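Local atomic coordinates of chitin oligosaccharide binding protein NagB2 (Paenibacillus sp. FPU-7, PDB entry 7EHU), a protein that binds short chitin oligosaccharides such as N,N'-diacetylchitobiose and N,N',N''-triacetylchitotriose, probably as the extracellular solute-binding component of a sugar importer. Residues Leu50-Val61 against Ala331-Phe339; Lys107-Asn115 against Phe320-Lys329. All coordinates share one frame; numbering follows the deposited sequence.

Contact 1: Leu50-Val61 against Ala331-Phe339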
loop_
_atom_site.group_PDB
_atom_site.type_symbol
_atom_site.label_atom_id
_atom_site.label_comp_id
_atom_site.label_asym_id
_atom_site.label_seq_id
_atom_site.Cartn_x
_atom_site.Cartn_y
_atom_site.Cartn_z
ATOM N N LEU A 50 9.910 -13.738 -8.389
ATOM C CA LEU A 50 9.414 -13.372 -9.709
ATOM C C LEU A 50 10.293 -13.967 -10.805
ATOM O O LEU A 50 9.785 -14.495 -11.800
ATOM C CB LEU A 50 9.350 -11.848 -9.823
ATOM C CG LEU A 50 8.845 -11.287 -11.155
ATOM C CD1 LEU A 50 7.377 -11.660 -11.406
ATOM C CD2 LEU A 50 9.025 -9.771 -11.168
ATOM N N GLU A 51 11.616 -13.852 -10.652
ATOM C CA GLU A 51 12.553 -14.398 -11.628
ATOM C C GLU A 51 12.401 -15.909 -11.746
ATOM O O GLU A 51 12.482 -16.457 -12.852
ATOM C CB GLU A 51 13.991 -14.024 -11.253
ATOM C CG GLU A 51 14.317 -12.547 -11.489
ATOM C CD GLU A 51 15.638 -12.102 -10.874
ATOM O OE1 GLU A 51 16.237 -12.873 -10.093
ATOM O OE2 GLU A 51 16.058 -10.962 -11.154
ATOM N N LYS A 52 12.186 -16.597 -10.618
ATOM C CA LYS A 52 11.971 -18.040 -10.655
ATOM C C LYS A 52 10.733 -18.383 -11.474
ATOM O O LYS A 52 10.767 -19.293 -12.314
ATOM C CB LYS A 52 11.838 -18.578 -9.229
ATOM C CG LYS A 52 11.685 -20.081 -9.171
ATOM C CD LYS A 52 11.886 -20.654 -7.781
ATOM C CE LYS A 52 10.651 -20.570 -6.918
ATOM N NZ LYS A 52 10.763 -21.502 -5.737
ATOM N N VAL A 53 9.643 -17.635 -11.274
ATOM C CA VAL A 53 8.412 -17.881 -12.019
ATOM C C VAL A 53 8.630 -17.603 -13.504
ATOM O O VAL A 53 8.153 -18.354 -14.367
ATOM C CB VAL A 53 7.272 -17.010 -11.438
ATOM C CG1 VAL A 53 6.092 -16.960 -12.366
ATOM C CG2 VAL A 53 6.859 -17.504 -10.068
ATOM N N VAL A 54 9.359 -16.524 -13.819
ATOM C CA VAL A 54 9.647 -16.172 -15.208
ATOM C C VAL A 54 10.470 -17.259 -15.890
ATOM O O VAL A 54 10.182 -17.648 -17.035
ATOM C CB VAL A 54 10.344 -14.799 -15.259
ATOM C CG1 VAL A 54 10.998 -14.566 -16.623
ATOM C CG2 VAL A 54 9.325 -13.693 -14.946
ATOM N N LYS A 55 11.508 -17.760 -15.209
ATOM C CA LYS A 55 12.336 -18.826 -15.773
ATOM C C LYS A 55 11.496 -20.074 -16.043
ATOM O O LYS A 55 11.643 -20.720 -17.093
ATOM C CB LYS A 55 13.505 -19.108 -14.821
ATOM C CG LYS A 55 14.527 -20.144 -15.289
ATOM C CD LYS A 55 15.618 -20.383 -14.235
ATOM C CE LYS A 55 15.948 -21.875 -14.044
ATOM N NZ LYS A 55 16.774 -22.131 -12.820
ATOM N N LYS A 56 10.591 -20.423 -15.122
ATOM C CA LYS A 56 9.708 -21.567 -15.349
ATOM C C LYS A 56 8.809 -21.338 -16.553
ATOM O O LYS A 56 8.575 -22.250 -17.345
ATOM C CB LYS A 56 8.856 -21.810 -14.104
ATOM C CG LYS A 56 7.956 -23.029 -14.189
ATOM C CD LYS A 56 7.109 -23.160 -12.927
ATOM C CE LYS A 56 6.052 -24.259 -13.060
ATOM N NZ LYS A 56 5.019 -24.189 -11.983
ATOM N N THR A 57 8.274 -20.130 -16.680
ATOM C CA THR A 57 7.394 -19.814 -17.796
ATOM C C THR A 57 8.133 -19.871 -19.125
ATOM O O THR A 57 7.593 -20.373 -20.115
ATOM C CB THR A 57 6.759 -18.447 -17.537
ATOM O OG1 THR A 57 6.117 -18.462 -16.247
ATOM C CG2 THR A 57 5.741 -18.082 -18.604
ATOM N N GLU A 58 9.360 -19.349 -19.165
ATOM C CA GLU A 58 10.168 -19.422 -20.380
ATOM C C GLU A 58 10.444 -20.868 -20.788
ATOM O O GLU A 58 10.501 -21.187 -21.984
ATOM C CB GLU A 58 11.470 -18.643 -20.173
ATOM C CG GLU A 58 11.230 -17.126 -20.157
ATOM C CD GLU A 58 12.453 -16.301 -19.810
ATOM O OE1 GLU A 58 13.452 -16.858 -19.316
ATOM O OE2 GLU A 58 12.418 -15.078 -20.056
ATOM N N ALA A 59 10.652 -21.757 -19.815
ATOM C CA ALA A 59 10.870 -23.163 -20.148
ATOM C C ALA A 59 9.603 -23.796 -20.715
ATOM O O ALA A 59 9.669 -24.683 -21.574
ATOM C CB ALA A 59 11.327 -23.919 -18.896
ATOM N N GLU A 60 8.442 -23.340 -20.256
ATOM C CA GLU A 60 7.171 -23.910 -20.674
ATOM C C GLU A 60 6.708 -23.382 -22.023
ATOM O O GLU A 60 5.970 -24.072 -22.732
ATOM C CB GLU A 60 6.123 -23.583 -19.607
ATOM C CG GLU A 60 4.787 -24.248 -19.801
ATOM C CD GLU A 60 3.755 -23.746 -18.827
ATOM O OE1 GLU A 60 2.594 -23.561 -19.251
ATOM O OE2 GLU A 60 4.125 -23.503 -17.658
ATOM N N VAL A 61 7.114 -22.173 -22.386
ATOM C CA VAL A 61 6.682 -21.529 -23.620
ATOM C C VAL A 61 7.917 -21.240 -24.463
ATOM O O VAL A 61 8.442 -20.114 -24.449
ATOM C CB VAL A 61 5.884 -20.249 -23.322
ATOM C CG1 VAL A 61 5.320 -19.658 -24.619
ATOM C CG2 VAL A 61 4.755 -20.520 -22.307
ATOM N N ALA A 331 1.991 -16.598 -23.769
ATOM C CA ALA A 331 3.020 -16.366 -22.765
ATOM C C ALA A 331 2.436 -15.731 -21.513
ATOM O O ALA A 331 2.812 -16.101 -20.396
ATOM C CB ALA A 331 4.118 -15.492 -23.364
ATOM N N VAL A 332 1.519 -14.775 -21.684
ATOM C CA VAL A 332 0.904 -14.115 -20.543
ATOM C C VAL A 332 0.083 -15.107 -19.737
ATOM O O VAL A 332 0.130 -15.105 -18.503
ATOM C CB VAL A 332 0.057 -12.913 -21.018
ATOM C CG1 VAL A 332 -0.952 -12.498 -19.951
ATOM C CG2 VAL A 332 0.934 -11.740 -21.403
ATOM N N LYS A 333 -0.685 -15.957 -20.413
ATOM C CA LYS A 333 -1.480 -16.942 -19.690
ATOM C C LYS A 333 -0.581 -17.878 -18.892
ATOM O O LYS A 333 -0.906 -18.243 -17.760
ATOM C CB LYS A 333 -2.336 -17.744 -20.665
ATOM C CG LYS A 333 -3.492 -16.969 -21.271
ATOM C CD LYS A 333 -4.556 -17.908 -21.862
ATOM C CE LYS A 333 -5.023 -17.496 -23.248
ATOM N NZ LYS A 333 -5.722 -18.629 -23.923
ATOM N N ALA A 334 0.545 -18.289 -19.473
ATOM C CA ALA A 334 1.478 -19.160 -18.763
ATOM C C ALA A 334 2.070 -18.461 -17.547
ATOM O O ALA A 334 2.251 -19.080 -16.491
ATOM C CB ALA A 334 2.580 -19.655 -19.709
ATOM N N PHE A 335 2.375 -17.171 -17.679
ATOM C CA PHE A 335 2.876 -16.422 -16.539
ATOM C C PHE A 335 1.834 -16.384 -15.421
ATOM O O PHE A 335 2.157 -16.616 -14.248
ATOM C CB PHE A 335 3.245 -14.992 -16.946
ATOM C CG PHE A 335 3.568 -14.119 -15.762
ATOM C CD1 PHE A 335 4.793 -14.229 -15.117
ATOM C CD2 PHE A 335 2.631 -13.250 -15.247
ATOM C CE1 PHE A 335 5.086 -13.472 -14.010
ATOM C CE2 PHE A 335 2.924 -12.480 -14.124
ATOM C CZ PHE A 335 4.144 -12.605 -13.498
ATOM N N ILE A 336 0.575 -16.096 -15.765
ATOM C CA ILE A 336 -0.482 -16.062 -14.752
ATOM C C ILE A 336 -0.578 -17.419 -14.057
ATOM O O ILE A 336 -0.645 -17.512 -12.824
ATOM C CB ILE A 336 -1.823 -15.614 -15.366
ATOM C CG1 ILE A 336 -1.749 -14.156 -15.835
ATOM C CG2 ILE A 336 -2.991 -15.818 -14.394
ATOM C CD1 ILE A 336 -2.867 -13.763 -16.741
ATOM N N LYS A 337 -0.564 -18.488 -14.856
ATOM C CA LYS A 337 -0.642 -19.843 -14.328
ATOM C C LYS A 337 0.472 -20.125 -13.335
ATOM O O LYS A 337 0.259 -20.814 -12.320
ATOM C CB LYS A 337 -0.571 -20.835 -15.491
ATOM C CG LYS A 337 -0.548 -22.300 -15.066
ATOM C CD LYS A 337 -0.242 -23.266 -16.215
ATOM C CE LYS A 337 1.142 -23.084 -16.755
ATOM N NZ LYS A 337 2.135 -24.005 -16.104
ATOM N N ASN A 338 1.676 -19.632 -13.627
ATOM C CA ASN A 338 2.837 -19.959 -12.822
ATOM C C ASN A 338 3.068 -19.001 -11.674
ATOM O O ASN A 338 3.716 -19.386 -10.698
ATOM C CB ASN A 338 4.073 -20.044 -13.709
ATOM C CG ASN A 338 4.042 -21.265 -14.617
ATOM O OD1 ASN A 338 3.440 -22.283 -14.273
ATOM N ND2 ASN A 338 4.704 -21.185 -15.762
ATOM N N PHE A 339 2.549 -17.782 -11.745
ATOM C CA PHE A 339 2.709 -16.840 -10.649
ATOM C C PHE A 339 1.621 -17.000 -9.594
ATOM O O PHE A 339 1.910 -16.966 -8.391
ATOM C CB PHE A 339 2.694 -15.401 -11.178
ATOM C CG PHE A 339 3.073 -14.382 -10.141
ATOM C CD1 PHE A 339 4.386 -14.216 -9.769
ATOM C CD2 PHE A 339 2.115 -13.595 -9.536
ATOM C CE1 PHE A 339 4.742 -13.290 -8.808
ATOM C CE2 PHE A 339 2.466 -12.660 -8.569
ATOM C CZ PHE A 339 3.782 -12.503 -8.213
HETATM O O HOH W 1 4.985 -21.810 -10.493
#
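T57, in the last turn of helix 44-60, meets N338, near the C-terminal end of helix 326-339; the segment axes come within 9.2 Å, 132° between their directions, and three knobs fill holes there. T57 enters the hollow of A331, A334, F335 and N338; with its CG2 anti to the backbone N, the methyl lies 3.7 Å from A334 CB. N338 fits among V53, K56, T57 and E60. Both acceptors of its ND2 lie close to the amide plane: T57 OG1 at 3.1 Å, nearly straight at 172°, and E60 OE2, met from above the carboxylate plane. K337 NZ reaches E60 OE2 from the opposite face, a 2.6 Å salt bridge, and also bonds N338 OD1, so the amide's rotation is fixed at both ends. F335 is the third knob, among L50, V53, V54 and T57: L50 CD1 touches its edge in plane, 3.9 Å from CE1. V53 CG1 lies 3.9 Å from F339 CB. At the far end V61 CG2 presses on A334 CB at 3.5 Å, tighter than usual. Both helices pack against the sheet: V54 and A331 touch strand 30-36, V54 and T57 strand 64-70, L50 and F335 strand 309-320; K337 leans on helix 115-121.

Contact 2: Lys107-Asn115 against Phe320-Lys329; sequences KAGHLLPLN and FSSHLNDAEK
L112 and F320 are joined by the backbone bond L112 N to F320 O, 2.8 Å long and straight at 169°. The neighbouring bond, S322 N to H110 O, is 3.0 Å long, with the donor well above the carbonyl plane; together the two make a single beta bridge between L111 and S321. Two CA-H...O contacts, from S321 CA to H110 O and from L111 CA to F320 O, accompany it. A water lies 2.8 Å from L112 O and accepts from F320 N.

Among the polar side chains, S322 OG donates to G109 O at 2.7 Å; its chi1 of 59° sets the hydroxyl between its own backbone N and carbonyl carbon, facing that oxygen. With an alanine here the hydroxyl is gone, and the loop at S322 would probably be held less firmly to the Schellman turn that ends helix 100-107, G109 O having lost this donor. Close by, H110 ND1 and H323 NE2 share a 3.1 Å hydrogen bond, the rings meeting at their edges with planes 64° apart. S321 OG accepts from H323 N, an ST turn, and N325 with E328 forms a capping box that starts helix 326-339.

L112 CB lies 4.0 Å from F320 CB. L112 CD2 meets L324 CD1 at 4.0 Å, the side chains crossing at about a right angle, and both methyls of L114 touch F320 CD2.

Around this junction, L111 packs on helix 100-107 and strand 93-97, L114 on strand 138-154, and F320 on V332, F335 and I336 of helix 326-339.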
loop_
_atom_site.group_PDB
_atom_site.type_symbol
_atom_site.label_atom_id
_atom_site.label_comp_id
_atom_site.label_asym_id
_atom_site.label_seq_id
_atom_site.Cartn_x
_atom_site.Cartn_y
_atom_site.Cartn_z
ATOM N N LYS A 107 -11.166 1.765 -18.856
ATOM C CA LYS A 107 -12.017 2.620 -19.677
ATOM C C LYS A 107 -11.352 2.987 -20.988
ATOM O O LYS A 107 -12.023 3.135 -22.019
ATOM C CB LYS A 107 -12.272 3.953 -18.977
ATOM C CG LYS A 107 -13.492 4.612 -19.587
ATOM C CD LYS A 107 -13.472 6.047 -19.439
ATOM C CE LYS A 107 -14.542 6.959 -19.929
ATOM N NZ LYS A 107 -14.139 7.932 -18.827
ATOM N N ALA A 108 -10.051 3.262 -20.935
ATOM C CA ALA A 108 -9.283 3.640 -22.106
ATOM C C ALA A 108 -9.017 2.456 -23.015
ATOM O O ALA A 108 -8.478 2.643 -24.111
ATOM C CB ALA A 108 -7.962 4.276 -21.670
ATOM N N GLY A 109 -9.388 1.250 -22.591
ATOM C CA GLY A 109 -9.242 0.073 -23.419
ATOM C C GLY A 109 -7.874 -0.571 -23.401
ATOM O O GLY A 109 -7.579 -1.362 -24.302
ATOM N N HIS A 110 -7.042 -0.297 -22.389
ATOM C CA HIS A 110 -5.664 -0.754 -22.393
ATOM C C HIS A 110 -5.402 -1.976 -21.538
ATOM O O HIS A 110 -4.270 -2.460 -21.536
ATOM C CB HIS A 110 -4.734 0.357 -21.953
ATOM C CG HIS A 110 -4.797 1.538 -22.851
ATOM N ND1 HIS A 110 -4.858 1.415 -24.223
ATOM C CD2 HIS A 110 -4.833 2.861 -22.581
ATOM C CE1 HIS A 110 -4.940 2.617 -24.760
ATOM N NE2 HIS A 110 -4.927 3.513 -23.786
ATOM N N LEU A 111 -6.407 -2.486 -20.827
ATOM C CA LEU A 111 -6.252 -3.631 -19.929
ATOM C C LEU A 111 -6.954 -4.864 -20.477
ATOM O O LEU A 111 -8.115 -4.795 -20.891
ATOM C CB LEU A 111 -6.805 -3.327 -18.535
ATOM C CG LEU A 111 -6.135 -2.181 -17.781
ATOM C CD1 LEU A 111 -6.692 -2.070 -16.361
ATOM C CD2 LEU A 111 -4.611 -2.344 -17.723
ATOM N N LEU A 112 -6.257 -5.995 -20.451
ATOM C CA LEU A 112 -6.827 -7.264 -20.903
ATOM C C LEU A 112 -7.893 -7.734 -19.925
ATOM O O LEU A 112 -7.585 -7.898 -18.742
ATOM C CB LEU A 112 -5.699 -8.299 -20.988
ATOM C CG LEU A 112 -6.037 -9.637 -21.649
ATOM C CD1 LEU A 112 -6.207 -9.461 -23.152
ATOM C CD2 LEU A 112 -4.963 -10.668 -21.347
ATOM N N PRO A 113 -9.135 -7.993 -20.359
ATOM C CA PRO A 113 -10.099 -8.621 -19.447
ATOM C C PRO A 113 -9.706 -10.075 -19.216
ATOM O O PRO A 113 -9.311 -10.795 -20.139
ATOM C CB PRO A 113 -11.439 -8.478 -20.181
ATOM C CG PRO A 113 -11.079 -8.377 -21.602
ATOM C CD PRO A 113 -9.720 -7.714 -21.676
ATOM N N LEU A 114 -9.818 -10.509 -17.960
ATOM C CA LEU A 114 -9.242 -11.780 -17.531
ATOM C C LEU A 114 -10.259 -12.871 -17.208
ATOM O O LEU A 114 -9.850 -13.986 -16.881
ATOM C CB LEU A 114 -8.356 -11.563 -16.303
ATOM C CG LEU A 114 -7.213 -10.574 -16.491
ATOM C CD1 LEU A 114 -6.425 -10.399 -15.224
ATOM C CD2 LEU A 114 -6.304 -11.006 -17.623
ATOM N N ASN A 115 -11.561 -12.600 -17.308
ATOM C CA ASN A 115 -12.552 -13.566 -16.823
ATOM C C ASN A 115 -12.386 -14.935 -17.491
ATOM O O ASN A 115 -12.382 -15.978 -16.821
ATOM C CB ASN A 115 -13.970 -13.024 -17.046
ATOM C CG ASN A 115 -14.222 -11.688 -16.345
ATOM O OD1 ASN A 115 -13.482 -10.730 -16.521
ATOM N ND2 ASN A 115 -15.299 -11.615 -15.591
ATOM N N PHE A 320 -2.356 -6.562 -17.381
ATOM C CA PHE A 320 -1.876 -7.061 -18.659
ATOM C C PHE A 320 -2.390 -6.179 -19.779
ATOM O O PHE A 320 -3.533 -5.725 -19.748
ATOM C CB PHE A 320 -2.311 -8.529 -18.840
ATOM C CG PHE A 320 -1.903 -9.365 -17.662
ATOM C CD1 PHE A 320 -0.629 -9.903 -17.597
ATOM C CD2 PHE A 320 -2.744 -9.505 -16.571
ATOM C CE1 PHE A 320 -0.207 -10.592 -16.483
ATOM C CE2 PHE A 320 -2.329 -10.198 -15.445
ATOM C CZ PHE A 320 -1.063 -10.759 -15.407
ATOM N N SER A 321 -1.542 -5.917 -20.767
ATOM C CA SER A 321 -1.985 -5.105 -21.892
ATOM C C SER A 321 -3.093 -5.821 -22.658
ATOM O O SER A 321 -3.053 -7.037 -22.846
ATOM C CB SER A 321 -0.805 -4.822 -22.814
ATOM O OG SER A 321 -1.280 -4.109 -23.936
ATOM N N SER A 322 -4.078 -5.050 -23.126
ATOM C CA SER A 322 -5.079 -5.606 -24.027
ATOM C C SER A 322 -4.533 -5.821 -25.437
ATOM O O SER A 322 -5.181 -6.496 -26.247
ATOM C CB SER A 322 -6.257 -4.648 -24.109
ATOM O OG SER A 322 -5.792 -3.402 -24.589
ATOM N N HIS A 323 -3.351 -5.289 -25.728
ATOM C CA HIS A 323 -2.789 -5.264 -27.072
ATOM C C HIS A 323 -1.740 -6.360 -27.232
ATOM O O HIS A 323 -0.546 -6.114 -27.368
ATOM C CB HIS A 323 -2.209 -3.886 -27.327
ATOM C CG HIS A 323 -3.094 -2.784 -26.839
ATOM N ND1 HIS A 323 -4.368 -2.573 -27.337
ATOM C CD2 HIS A 323 -2.896 -1.841 -25.887
ATOM C CE1 HIS A 323 -4.904 -1.535 -26.715
ATOM N NE2 HIS A 323 -4.028 -1.061 -25.851
ATOM N N LEU A 324 -2.219 -7.590 -27.253
ATOM C CA LEU A 324 -1.383 -8.779 -27.290
ATOM C C LEU A 324 -1.768 -9.612 -28.499
ATOM O O LEU A 324 -2.957 -9.863 -28.720
ATOM C CB LEU A 324 -1.599 -9.641 -26.038
ATOM C CG LEU A 324 -1.270 -9.008 -24.690
ATOM C CD1 LEU A 324 -1.785 -9.911 -23.588
ATOM C CD2 LEU A 324 0.214 -8.753 -24.518
ATOM N N ASN A 325 -0.779 -10.052 -29.262
ATOM C CA ASN A 325 -1.033 -11.027 -30.312
ATOM C C ASN A 325 -1.182 -12.420 -29.683
ATOM O O ASN A 325 -1.066 -12.605 -28.465
ATOM C CB ASN A 325 0.024 -10.949 -31.414
ATOM C CG ASN A 325 1.415 -11.255 -30.930
ATOM O OD1 ASN A 325 1.616 -12.183 -30.130
ATOM N ND2 ASN A 325 2.403 -10.535 -31.471
ATOM N N ASP A 326 -1.462 -13.424 -30.509
ATOM C CA ASP A 326 -1.764 -14.742 -29.967
ATOM C C ASP A 326 -0.570 -15.330 -29.220
ATOM O O ASP A 326 -0.737 -15.946 -28.162
ATOM C CB ASP A 326 -2.235 -15.681 -31.081
ATOM C CG ASP A 326 -3.633 -15.342 -31.579
ATOM O OD1 ASP A 326 -4.408 -14.703 -30.823
ATOM O OD2 ASP A 326 -3.971 -15.729 -32.718
ATOM N N ALA A 327 0.638 -15.143 -29.746
ATOM C CA ALA A 327 1.823 -15.685 -29.088
ATOM C C ALA A 327 2.064 -14.994 -27.753
ATOM O O ALA A 327 2.416 -15.642 -26.754
ATOM C CB ALA A 327 3.039 -15.536 -30.003
ATOM N N GLU A 328 1.896 -13.672 -27.727
ATOM C CA GLU A 328 2.038 -12.921 -26.486
ATOM C C GLU A 328 1.014 -13.365 -25.457
ATOM O O GLU A 328 1.341 -13.529 -24.276
ATOM C CB GLU A 328 1.899 -11.426 -26.778
ATOM C CG GLU A 328 3.075 -10.789 -27.541
ATOM C CD GLU A 328 2.797 -9.342 -27.915
ATOM O OE1 GLU A 328 1.673 -9.090 -28.378
ATOM O OE2 GLU A 328 3.675 -8.459 -27.730
ATOM N N LYS A 329 -0.229 -13.580 -25.877
ATOM C CA LYS A 329 -1.268 -13.974 -24.926
ATOM C C LYS A 329 -1.006 -15.363 -24.366
ATOM O O LYS A 329 -1.242 -15.596 -23.179
ATOM C CB LYS A 329 -2.657 -13.838 -25.559
ATOM C CG LYS A 329 -4.068 -14.064 -24.695
ATOM C CD LYS A 329 -4.933 -13.803 -25.933
ATOM C CE LYS A 329 -4.736 -12.318 -26.170
ATOM N NZ LYS A 329 -5.582 -11.618 -27.148
HETATM O O HOH W 2 -5.279 -7.191 -17.225
#

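How the contacts relate
Contacts 1 and 2 share helix 326-339: contact 2 includes its first turn and the loop leading into it, while contact 1 takes residues 331-339. Their centres lie about 17 Å apart, and along the chain contact 2 is nested within the loop closed by contact 1. F320 connects them physically, its CZ 3.5 Å from I336 CG1 and its CD1 3.5 Å from V332 CG1; L324 CD1 adds a touch on V332 CG2 at 3.9 Å. Contact 1 lies nearer the glycan pocket: the F339 side chain is about 8 Å from a bound N-acetylglucosamine, against about 13 Å for that of F320. At these distances neither side chain is likely to touch the sugar.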